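Local atomic coordinates of putative methyl-accepting chemotaxis signal transduction protein (PDB entry 6W3R), a protein that probably senses amino-acid-like ligands outside the cell through a tandem PDC (dCache) sensor region and relays the signal to the chemotaxis machinery. Residues I76-V81 / V159-E164. Numbering follows the deposited sequence.
Sequences INALNV and VDIPSE. With I2M (3-methyl-L-alloisoleucine), chain C.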
# COMPACT_ATOMS: atom_id res chain seq x y z
N ILE A 76 0.20 -7.89 14.19
CA ILE A 76 0.65 -6.84 13.27
C ILE A 76 -0.10 -5.50 13.52
O ILE A 76 0.19 -4.51 12.86
CB ILE A 76 0.52 -7.30 11.78
CG1 ILE A 76 1.56 -6.60 10.87
CG2 ILE A 76 -0.89 -7.12 11.23
CD1 ILE A 76 1.66 -7.25 9.50
N ASN A 77 -1.00 -5.45 14.51
CA ASN A 77 -1.87 -4.27 14.74
C ASN A 77 -2.57 -3.87 13.45
O ASN A 77 -2.68 -2.70 13.11
CB ASN A 77 -1.08 -3.11 15.35
CG ASN A 77 -1.99 -2.02 15.86
OD1 ASN A 77 -3.10 -2.29 16.37
ND2 ASN A 77 -1.51 -0.80 15.77
N ALA A 78 -3.18 -4.86 12.79
CA ALA A 78 -4.07 -4.58 11.66
C ALA A 78 -5.39 -3.98 12.17
O ALA A 78 -5.75 -4.13 13.34
CB ALA A 78 -4.32 -5.85 10.86
N LEU A 79 -6.09 -3.30 11.27
CA LEU A 79 -7.36 -2.67 11.62
C LEU A 79 -8.47 -3.72 11.62
O LEU A 79 -9.27 -3.78 12.54
CB LEU A 79 -7.66 -1.54 10.64
CG LEU A 79 -8.73 -0.60 11.16
CD1 LEU A 79 -8.24 0.19 12.39
CD2 LEU A 79 -9.18 0.32 10.03
N ASN A 80 -8.55 -4.52 10.56
CA ASN A 80 -9.56 -5.58 10.40
C ASN A 80 -8.91 -6.79 9.75
O ASN A 80 -8.08 -6.59 8.84
CB ASN A 80 -10.74 -5.19 9.50
CG ASN A 80 -11.50 -3.97 10.01
OD1 ASN A 80 -12.08 -3.99 11.10
ND2 ASN A 80 -11.53 -2.91 9.19
N VAL A 81 -9.26 -7.98 10.21
CA VAL A 81 -8.87 -9.24 9.57
C VAL A 81 -10.15 -10.09 9.52
O VAL A 81 -10.85 -10.26 10.52
CB VAL A 81 -7.76 -9.92 10.36
CG1 VAL A 81 -7.39 -11.25 9.77
CG2 VAL A 81 -6.53 -9.05 10.45
N VAL A 159 -7.35 -8.51 4.87
CA VAL A 159 -6.56 -7.85 5.91
C VAL A 159 -6.50 -6.35 5.57
O VAL A 159 -6.07 -5.96 4.46
CB VAL A 159 -5.11 -8.41 5.91
CG1 VAL A 159 -4.24 -7.62 6.91
CG2 VAL A 159 -5.09 -9.89 6.22
N ASP A 160 -6.98 -5.50 6.47
CA ASP A 160 -6.98 -4.08 6.27
C ASP A 160 -5.87 -3.47 7.10
O ASP A 160 -5.88 -3.56 8.36
CB ASP A 160 -8.29 -3.46 6.79
CG ASP A 160 -9.51 -3.84 5.98
OD1 ASP A 160 -9.42 -4.45 4.89
OD2 ASP A 160 -10.64 -3.50 6.39
N ILE A 161 -4.98 -2.74 6.45
CA ILE A 161 -3.91 -2.03 7.08
C ILE A 161 -4.16 -0.52 6.82
O ILE A 161 -4.36 -0.11 5.68
CB ILE A 161 -2.55 -2.43 6.48
CG1 ILE A 161 -2.31 -3.94 6.50
CG2 ILE A 161 -1.41 -1.69 7.17
CD1 ILE A 161 -2.25 -4.50 7.89
N PRO A 162 -4.06 0.33 7.86
CA PRO A 162 -4.30 1.76 7.65
C PRO A 162 -3.30 2.28 6.63
O PRO A 162 -2.08 2.04 6.77
CB PRO A 162 -4.01 2.36 9.01
CG PRO A 162 -4.30 1.26 9.99
CD PRO A 162 -3.81 0.03 9.28
N SER A 163 -3.80 3.05 5.65
CA SER A 163 -2.92 3.65 4.66
C SER A 163 -1.98 4.65 5.30
O SER A 163 -0.86 4.85 4.81
CB SER A 163 -3.69 4.29 3.50
OG SER A 163 -4.62 5.19 4.01
N GLU A 164 -2.38 5.20 6.43
CA GLU A 164 -1.51 6.09 7.20
C GLU A 164 -0.18 5.42 7.55
O GLU A 164 0.85 6.11 7.74
CB GLU A 164 -2.22 6.61 8.47
CG GLU A 164 -1.47 7.70 9.22
CD GLU A 164 -2.19 8.12 10.48
OE1 GLU A 164 -3.27 7.56 10.72
OE2 GLU A 164 -1.69 8.99 11.22
N I2M C . -12.85 -2.85 4.92
CA I2M C . -13.79 -3.83 4.34
CB I2M C . -14.69 -4.58 5.33
CG3 I2M C . -13.83 -4.82 6.57
CG2 I2M C . -15.95 -3.79 5.71
CG1 I2M C . -15.14 -5.91 4.65
CD1 I2M C . -15.83 -6.94 5.57
C I2M C . -14.73 -3.08 3.38
O I2M C . -14.86 -1.85 3.56
OXT I2M C . -15.29 -3.71 2.43
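Leu79 and Asn80 both face Asp160, forming a classic beta bulge at the point where two antiparallel strands of the membrane-distal PDC (Cache) sensor domain bring an aspartate to a bound amino acid. It illustrates how an irregular strand pair can serve a binding site. Asp160 holds both bulge residues through its backbone: its N donates almost straight to Asn80 O (2.8 Å, 178° at the hydrogen), while its O accepts from Leu79 N at 2.9 Å.

Above this backbone frame the side chains of Asn80 and Asp160 lie on the ligand face of the sheet, amide and carboxylate turned 82° against each other. Asn80 ND2 donates to the anti side of Asp160 OD2, which lies close to the amide plane, at 3.0 Å. The same oxygen takes the amino group of 3-methyl-L-alloisoleucine, whose N is 2.7 Å away; Asp133 OD1 is a further acceptor for the ligand. Two donors thus meet at OD2, while OD1 is bonded by Thr142 and Tyr82, so the carboxylate is gripped at both ends and probably favoured as an anion beside the ligand's ammonium.

The opposite face is apolar and turned to the long helix 4-49, which Val81 and Val159 both touch. Although the first bond of its side chain points away from residues 76-81, Ile161 has CG1 beside its backbone N (chi1 -54°), anti to the carbonyl carbon, and the chain bends back to bring CD1 within 3.9 Å of Ala78 CB. Within the bulge, Leu79 CB lies 4.4 Å from the ring carbon CD of Pro162.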